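PDB 5O6M: Polyphosphate:AMP phosphotransferase from Meiothermus ruber H328, which uses inorganic polyphosphate as phosphate donor to convert AMP to ADP and ADP to ATP, and also accepts other nucleoside mono- and diphosphates. Local coordinates for residues Y125-V130 and Q143-H148; A212-T217 and A222-I227. The protein carries 1 engineered substitution. All blocks are in the same frame, centred on the assembly; numbering follows the deposited sequence.

How the contacts relate
Contact 1 (125-130 with 143-148) closes before contact 2 (212-217 with 222-227) opens, so the two follow one another in series along a single P-loop kinase fold; their centres lie about 12 Å apart. Contact 1 sets the nucleotide loop after strand 117-121 against helix 145-158, whereas contact 2 sets helix 203-217 against strand 224-228, the outermost of the five parallel strands. They meet directly. Tyr125 stands edge-to-face to Trp224, with CZ of Tyr125 3.4 Å from CZ2 of Trp224, and Tyr146 packs beside Ala213 and Glu216. A continuous buried layer therefore runs from the ATP-binding loop to strand 224-228.

Contact 1: residues Y125-V130 and Q143-H148; sequences YEDVLV and QKRYRH. With ATP (adenosine-5'-triphosphate), chain X.
Val128 and Asp127 meet Arg145 and Tyr146 in a buried, mixed polar and apolar contact, where the loop following strand 117-121 rests near the start of helix 145-158. The extended arginine chain runs past the valine in the opposite direction, bringing CB of Arg145 to 3.4 Å from CG1 of Val128; its methylenes pack on Val128 while the guanidinium serves Asp127 O and Glu159 of the second subunit, its strongest partner. NH1 of Arg145 gives a 3.0 Å bond to Asp127 O, near the guanidinium plane and on a lone pair of the carbonyl (N-H...O angle 156°). The carboxylate of Asp127 stands nearly perpendicular to the guanidinium, a long salt bridge of charges only. In this P-loop NTPase fold the loop also lines the adenine pocket: with CG beside its backbone N (chi1 -72°), Asp127 sends OD1 to within 3.1 Å of ATP N6, a weak bond, while Val130 CG1 lies 3.6 Å from ATP C2. Apolar Val128 meets both the arginine stem and the Tyr146 ring, its CB 4.0 Å from CE1 of Tyr146, whose hydroxyl donates to a water that in turn donates to Val128 O.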
loop_
_atom_site.group_PDB
_atom_site.type_symbol
_atom_site.label_atom_id
_atom_site.label_comp_id
_atom_site.label_asym_id
_atom_site.label_seq_id
_atom_site.Cartn_x
_atom_site.Cartn_y
_atom_site.Cartn_z
ATOM N N TYR D 125 11.601 14.561 -8.460
ATOM C CA TYR D 125 12.675 15.317 -9.090
ATOM C C TYR D 125 14.048 14.761 -8.736
ATOM O O TYR D 125 14.993 14.947 -9.508
ATOM C CB TYR D 125 12.568 16.800 -8.713
ATOM C CG TYR D 125 11.425 17.469 -9.442
ATOM C CD1 TYR D 125 11.577 17.912 -10.747
ATOM C CD2 TYR D 125 10.189 17.634 -8.835
ATOM C CE1 TYR D 125 10.531 18.506 -11.431
ATOM C CE2 TYR D 125 9.135 18.230 -9.510
ATOM C CZ TYR D 125 9.314 18.662 -10.810
ATOM O OH TYR D 125 8.275 19.257 -11.492
ATOM N N GLU D 126 14.170 14.050 -7.612
ATOM C CA GLU D 126 15.430 13.387 -7.292
ATOM C C GLU D 126 15.872 12.432 -8.392
ATOM O O GLU D 126 17.068 12.136 -8.495
ATOM C CB GLU D 126 15.311 12.639 -5.962
ATOM C CG GLU D 126 15.097 13.542 -4.757
ATOM C CD GLU D 126 16.340 14.341 -4.393
ATOM O OE1 GLU D 126 17.459 13.867 -4.686
ATOM O OE2 GLU D 126 16.201 15.438 -3.810
ATOM N N ASP D 127 14.944 11.930 -9.208
ATOM C CA ASP D 127 15.298 11.011 -10.282
ATOM C C ASP D 127 15.828 11.717 -11.526
ATOM O O ASP D 127 16.115 11.044 -12.523
ATOM C CB ASP D 127 14.096 10.132 -10.640
ATOM C CG ASP D 127 13.793 9.100 -9.566
ATOM O OD1 ASP D 127 14.606 8.166 -9.395
ATOM O OD2 ASP D 127 12.750 9.217 -8.889
ATOM N N VAL D 128 15.961 13.044 -11.496
ATOM C CA VAL D 128 16.719 13.770 -12.509
ATOM C C VAL D 128 17.688 14.710 -11.801
ATOM O O VAL D 128 18.202 15.661 -12.402
ATOM C CB VAL D 128 15.803 14.547 -13.469
ATOM C CG1 VAL D 128 14.940 13.585 -14.276
ATOM C CG2 VAL D 128 14.968 15.566 -12.707
ATOM N N LEU D 129 17.943 14.450 -10.521
ATOM C CA LEU D 129 18.892 15.250 -9.753
ATOM C C LEU D 129 20.057 14.379 -9.302
ATOM O O LEU D 129 21.038 14.220 -10.036
ATOM C CB LEU D 129 18.207 15.903 -8.549
ATOM C CG LEU D 129 17.162 16.975 -8.862
ATOM C CD1 LEU D 129 16.387 17.343 -7.608
ATOM C CD2 LEU D 129 17.830 18.209 -9.458
ATOM N N VAL D 130 19.961 13.805 -8.102
ATOM C CA VAL D 130 21.006 12.894 -7.644
ATOM C C VAL D 130 21.202 11.764 -8.652
ATOM O O VAL D 130 22.323 11.286 -8.857
ATOM C CB VAL D 130 20.686 12.360 -6.235
ATOM C CG1 VAL D 130 19.371 11.589 -6.236
ATOM C CG2 VAL D 130 21.824 11.484 -5.734
ATOM N N GLN D 143 17.369 11.567 -19.224
ATOM C CA GLN D 143 17.003 12.671 -20.104
ATOM C C GLN D 143 15.543 12.581 -20.528
ATOM O O GLN D 143 14.892 13.612 -20.736
ATOM C CB GLN D 143 17.922 12.690 -21.330
ATOM C CG GLN D 143 17.353 13.409 -22.551
ATOM C CD GLN D 143 17.212 14.912 -22.352
ATOM O OE1 GLN D 143 17.710 15.472 -21.374
ATOM N NE2 GLN D 143 16.530 15.571 -23.286
ATOM N N LYS D 144 15.008 11.363 -20.650
ATOM C CA LYS D 144 13.609 11.214 -21.028
ATOM C C LYS D 144 12.667 11.588 -19.895
ATOM O O LYS D 144 11.463 11.745 -20.128
ATOM C CB LYS D 144 13.319 9.787 -21.485
ATOM C CG LYS D 144 14.284 9.272 -22.532
ATOM C CD LYS D 144 13.524 8.509 -23.599
ATOM C CE LYS D 144 14.438 7.761 -24.543
ATOM N NZ LYS D 144 15.107 6.644 -23.830
ATOM N N ARG D 145 13.181 11.715 -18.673
ATOM C CA ARG D 145 12.323 11.891 -17.512
ATOM C C ARG D 145 11.753 13.297 -17.391
ATOM O O ARG D 145 10.710 13.465 -16.756
ATOM C CB ARG D 145 13.094 11.511 -16.249
ATOM C CG ARG D 145 13.427 10.025 -16.225
ATOM C CD ARG D 145 14.249 9.616 -15.023
ATOM N NE ARG D 145 14.410 8.164 -14.991
ATOM C CZ ARG D 145 15.039 7.500 -14.027
ATOM N NH1 ARG D 145 15.574 8.160 -13.009
ATOM N NH2 ARG D 145 15.132 6.178 -14.083
ATOM N N TYR D 146 12.385 14.308 -17.994
ATOM C CA TYR D 146 11.784 15.641 -17.983
ATOM C C TYR D 146 10.419 15.607 -18.651
ATOM O O TYR D 146 9.459 16.220 -18.170
ATOM C CB TYR D 146 12.696 16.645 -18.686
ATOM C CG TYR D 146 14.080 16.745 -18.086
ATOM C CD1 TYR D 146 14.274 17.273 -16.815
ATOM C CD2 TYR D 146 15.195 16.296 -18.787
ATOM C CE1 TYR D 146 15.538 17.359 -16.265
ATOM C CE2 TYR D 146 16.462 16.378 -18.244
ATOM C CZ TYR D 146 16.629 16.909 -16.985
ATOM O OH TYR D 146 17.892 16.991 -16.445
ATOM N N ARG D 147 10.314 14.870 -19.757
ATOM C CA ARG D 147 9.031 14.705 -20.427
ATOM C C ARG D 147 8.044 13.956 -19.545
ATOM O O ARG D 147 6.910 14.409 -19.341
ATOM C CB ARG D 147 9.240 13.960 -21.745
ATOM C CG ARG D 147 7.967 13.411 -22.342
ATOM C CD ARG D 147 7.607 14.078 -23.639
ATOM N NE ARG D 147 6.776 13.196 -24.449
ATOM C CZ ARG D 147 6.030 13.602 -25.469
ATOM N NH1 ARG D 147 5.296 12.726 -26.141
ATOM N NH2 ARG D 147 6.004 14.888 -25.805
ATOM N N HIS D 148 8.467 12.811 -19.000
ATOM C CA HIS D 148 7.625 12.040 -18.091
ATOM C C HIS D 148 7.012 12.928 -17.017
ATOM O O HIS D 148 5.819 12.827 -16.711
ATOM C CB HIS D 148 8.448 10.933 -17.429
ATOM C CG HIS D 148 9.124 10.013 -18.393
ATOM N ND1 HIS D 148 10.136 9.158 -18.012
ATOM C CD2 HIS D 148 8.929 9.803 -19.716
ATOM C CE1 HIS D 148 10.539 8.464 -19.062
ATOM N NE2 HIS D 148 9.825 8.838 -20.108
HETATM P PG ATP X . 17.156 14.695 4.211
HETATM O O1G ATP X . 15.966 14.750 3.292
HETATM O O2G ATP X . 18.411 15.305 3.591
HETATM O O3G ATP X . 16.895 15.372 5.564
HETATM P PB ATP X . 17.349 12.217 5.761
HETATM O O1B ATP X . 18.642 11.855 6.381
HETATM O O2B ATP X . 16.317 12.873 6.680
HETATM O O3B ATP X . 17.541 13.177 4.506
HETATM P PA ATP X . 16.057 10.530 3.693
HETATM O O1A ATP X . 14.709 11.111 3.526
HETATM O O2A ATP X . 16.082 9.003 3.670
HETATM O O3A ATP X . 16.654 10.941 5.112
HETATM O "O5'" ATP X . 17.040 10.986 2.459
HETATM C "C5'" ATP X . 18.246 10.242 2.186
HETATM C "C4'" ATP X . 18.754 10.459 0.780
HETATM O "O4'" ATP X . 17.874 9.861 -0.197
HETATM C "C3'" ATP X . 18.963 11.914 0.331
HETATM O "O3'" ATP X . 20.355 12.180 0.216
HETATM C "C2'" ATP X . 18.281 11.974 -1.048
HETATM O "O2'" ATP X . 19.044 12.676 -2.023
HETATM C "C1'" ATP X . 18.216 10.495 -1.407
HETATM N N9 ATP X . 17.254 10.150 -2.449
HETATM C C8 ATP X . 15.948 10.545 -2.558
HETATM N N7 ATP X . 15.364 10.165 -3.669
HETATM C C5 ATP X . 16.356 9.463 -4.337
HETATM C C6 ATP X . 16.384 8.814 -5.587
HETATM N N6 ATP X . 15.361 8.808 -6.446
HETATM N N1 ATP X . 17.531 8.198 -5.948
HETATM C C2 ATP X . 18.577 8.247 -5.119
HETATM N N3 ATP X . 18.674 8.841 -3.928
HETATM C C4 ATP X . 17.524 9.435 -3.592
HETATM O O HOH W 1 18.172 17.769 -13.695
#

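Contact 2: residues A212-T217 and A222-I227; sequences AAIRET and APWYVI
Ala222 and Trp224 bring strand 224-228, with the residues leading into it, up to the last turn and a half of helix 203-217. A small alanine suits the close approach at Ala222: its O is 3.6 Å from Thr217 O, two carbonyl oxygens brought together, a crowding that Lys165 NZ probably eases by bonding Thr217 O and, weakly, Ala222 O. Trp224 carries most of the contact. Its NE1 donates to OG1 of Thr217 over 2.9 Å, the N-H...O angle being 145° and the hydroxyl slightly tilted from the indole plane. The same hydroxyl donates to Ala213 O, 2.6 Å from OG1, which probably fixes its rotation so that an oxygen lone pair can meet the indole N-H; chi1 of 63° turns it back toward the preceding turn of its helix. Branched Ile214 covers one indole face, CG1 making a CH-pi contact 4.1 Å from the centre of the five-membered ring, while its CG2 touches Trp224 CB at 4.0 Å. A leucine in place of Trp224 would probably leave the Thr217 hydroxyl without its indole donor and Ile214 without a flat surface to lie on. Segments 212-217 and 224-227 run roughly antiparallel (144°, axes 9.6 Å apart), within the beta-alpha-beta crossover from strand 161-169; that strand bonds Tyr225 and Ile227, while Tyr4 and Val6 pair with Val226 and Trp224.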
loop_
_atom_site.group_PDB
_atom_site.type_symbol
_atom_site.label_atom_id
_atom_site.label_comp_id
_atom_site.label_asym_id
_atom_site.label_seq_id
_atom_site.Cartn_x
_atom_site.Cartn_y
_atom_site.Cartn_z
ATOM N N ALA D 212 18.436 22.703 -14.986
ATOM C CA ALA D 212 17.862 21.898 -16.059
ATOM C C ALA D 212 16.474 21.402 -15.678
ATOM O O ALA D 212 15.521 21.516 -16.458
ATOM C CB ALA D 212 18.787 20.726 -16.387
ATOM N N ALA D 213 16.344 20.833 -14.477
ATOM C CA ALA D 213 15.050 20.331 -14.026
ATOM C C ALA D 213 14.015 21.447 -13.977
ATOM O O ALA D 213 12.890 21.290 -14.463
ATOM C CB ALA D 213 15.195 19.668 -12.657
ATOM N N ILE D 214 14.385 22.597 -13.407
ATOM C CA ILE D 214 13.421 23.684 -13.262
ATOM C C ILE D 214 13.028 24.243 -14.622
ATOM O O ILE D 214 11.844 24.474 -14.892
ATOM C CB ILE D 214 13.986 24.774 -12.333
ATOM C CG1 ILE D 214 14.051 24.245 -10.895
ATOM C CG2 ILE D 214 13.152 26.044 -12.433
ATOM C CD1 ILE D 214 14.859 25.101 -9.949
ATOM N N ARG D 215 14.010 24.467 -15.497
ATOM C CA ARG D 215 13.718 24.947 -16.846
ATOM C C ARG D 215 12.853 23.956 -17.624
ATOM O O ARG D 215 11.970 24.360 -18.391
ATOM C CB ARG D 215 15.026 25.246 -17.580
ATOM C CG ARG D 215 14.863 25.728 -19.009
ATOM C CD ARG D 215 16.211 25.841 -19.717
ATOM N NE ARG D 215 17.180 24.827 -19.305
ATOM C CZ ARG D 215 17.373 23.666 -19.922
ATOM N NH1 ARG D 215 18.287 22.820 -19.466
ATOM N NH2 ARG D 215 16.654 23.347 -20.991
ATOM N N GLU D 216 13.084 22.654 -17.436
ATOM C CA GLU D 216 12.382 21.650 -18.235
ATOM C C GLU D 216 10.957 21.404 -17.753
ATOM O O GLU D 216 10.107 20.997 -18.552
ATOM C CB GLU D 216 13.148 20.322 -18.231
ATOM C CG GLU D 216 14.395 20.291 -19.105
ATOM C CD GLU D 216 14.074 20.201 -20.589
ATOM O OE1 GLU D 216 12.952 19.770 -20.935
ATOM O OE2 GLU D 216 14.948 20.551 -21.411
ATOM N N THR D 217 10.670 21.626 -16.469
ATOM C CA THR D 217 9.413 21.167 -15.893
ATOM C C THR D 217 8.548 22.270 -15.304
ATOM O O THR D 217 7.494 21.963 -14.734
ATOM C CB THR D 217 9.673 20.107 -14.815
ATOM O OG1 THR D 217 10.413 20.691 -13.737
ATOM C CG2 THR D 217 10.461 18.939 -15.398
ATOM N N ALA D 222 1.904 23.623 -13.475
ATOM C CA ALA D 222 2.770 23.170 -12.384
ATOM C C ALA D 222 3.989 24.082 -12.289
ATOM O O ALA D 222 5.102 23.710 -12.679
ATOM C CB ALA D 222 3.185 21.715 -12.589
ATOM N N PRO D 223 3.812 25.287 -11.756
ATOM C CA PRO D 223 4.917 26.250 -11.723
ATOM C C PRO D 223 5.963 25.917 -10.668
ATOM O O PRO D 223 5.668 25.367 -9.604
ATOM C CB PRO D 223 4.212 27.569 -11.385
ATOM C CG PRO D 223 3.040 27.138 -10.557
ATOM C CD PRO D 223 2.576 25.841 -11.178
ATOM N N TRP D 224 7.210 26.264 -10.989
ATOM C CA TRP D 224 8.289 26.298 -10.013
ATOM C C TRP D 224 8.425 27.703 -9.447
ATOM O O TRP D 224 8.318 28.694 -10.177
ATOM C CB TRP D 224 9.615 25.872 -10.642
ATOM C CG TRP D 224 9.853 24.396 -10.653
ATOM C CD1 TRP D 224 9.662 23.547 -11.702
ATOM C CD2 TRP D 224 10.352 23.596 -9.572
ATOM N NE1 TRP D 224 10.000 22.263 -11.342
ATOM C CE2 TRP D 224 10.426 22.265 -10.039
ATOM C CE3 TRP D 224 10.734 23.871 -8.255
ATOM C CZ2 TRP D 224 10.867 21.212 -9.234
ATOM C CZ3 TRP D 224 11.176 22.824 -7.456
ATOM C CH2 TRP D 224 11.236 21.512 -7.950
ATOM N N TYR D 225 8.666 27.786 -8.142
ATOM C CA TYR D 225 9.016 29.036 -7.488
ATOM C C TYR D 225 10.415 28.907 -6.911
ATOM O O TYR D 225 10.696 27.965 -6.163
ATOM C CB TYR D 225 8.028 29.392 -6.378
ATOM C CG TYR D 225 6.620 29.621 -6.864
ATOM C CD1 TYR D 225 6.203 30.879 -7.285
ATOM C CD2 TYR D 225 5.702 28.579 -6.898
ATOM C CE1 TYR D 225 4.911 31.088 -7.730
ATOM C CE2 TYR D 225 4.410 28.780 -7.338
ATOM C CZ TYR D 225 4.019 30.031 -7.753
ATOM O OH TYR D 225 2.730 30.218 -8.189
ATOM N N VAL D 226 11.290 29.835 -7.275
ATOM C CA VAL D 226 12.614 29.929 -6.674
ATOM C C VAL D 226 12.494 30.833 -5.457
ATOM O O VAL D 226 12.046 31.980 -5.566
ATOM C CB VAL D 226 13.651 30.463 -7.672
ATOM C CG1 VAL D 226 15.006 30.608 -6.996
ATOM C CG2 VAL D 226 13.747 29.540 -8.873
ATOM N N ILE D 227 12.874 30.312 -4.296
ATOM C CA ILE D 227 12.686 30.980 -3.014
ATOM C C ILE D 227 14.060 31.404 -2.500
ATOM O O ILE D 227 14.885 30.541 -2.161
ATOM C CB ILE D 227 11.970 30.077 -2.001
ATOM C CG1 ILE D 227 10.639 29.570 -2.572
ATOM C CG2 ILE D 227 11.769 30.815 -0.675
ATOM C CD1 ILE D 227 9.655 30.678 -2.903
#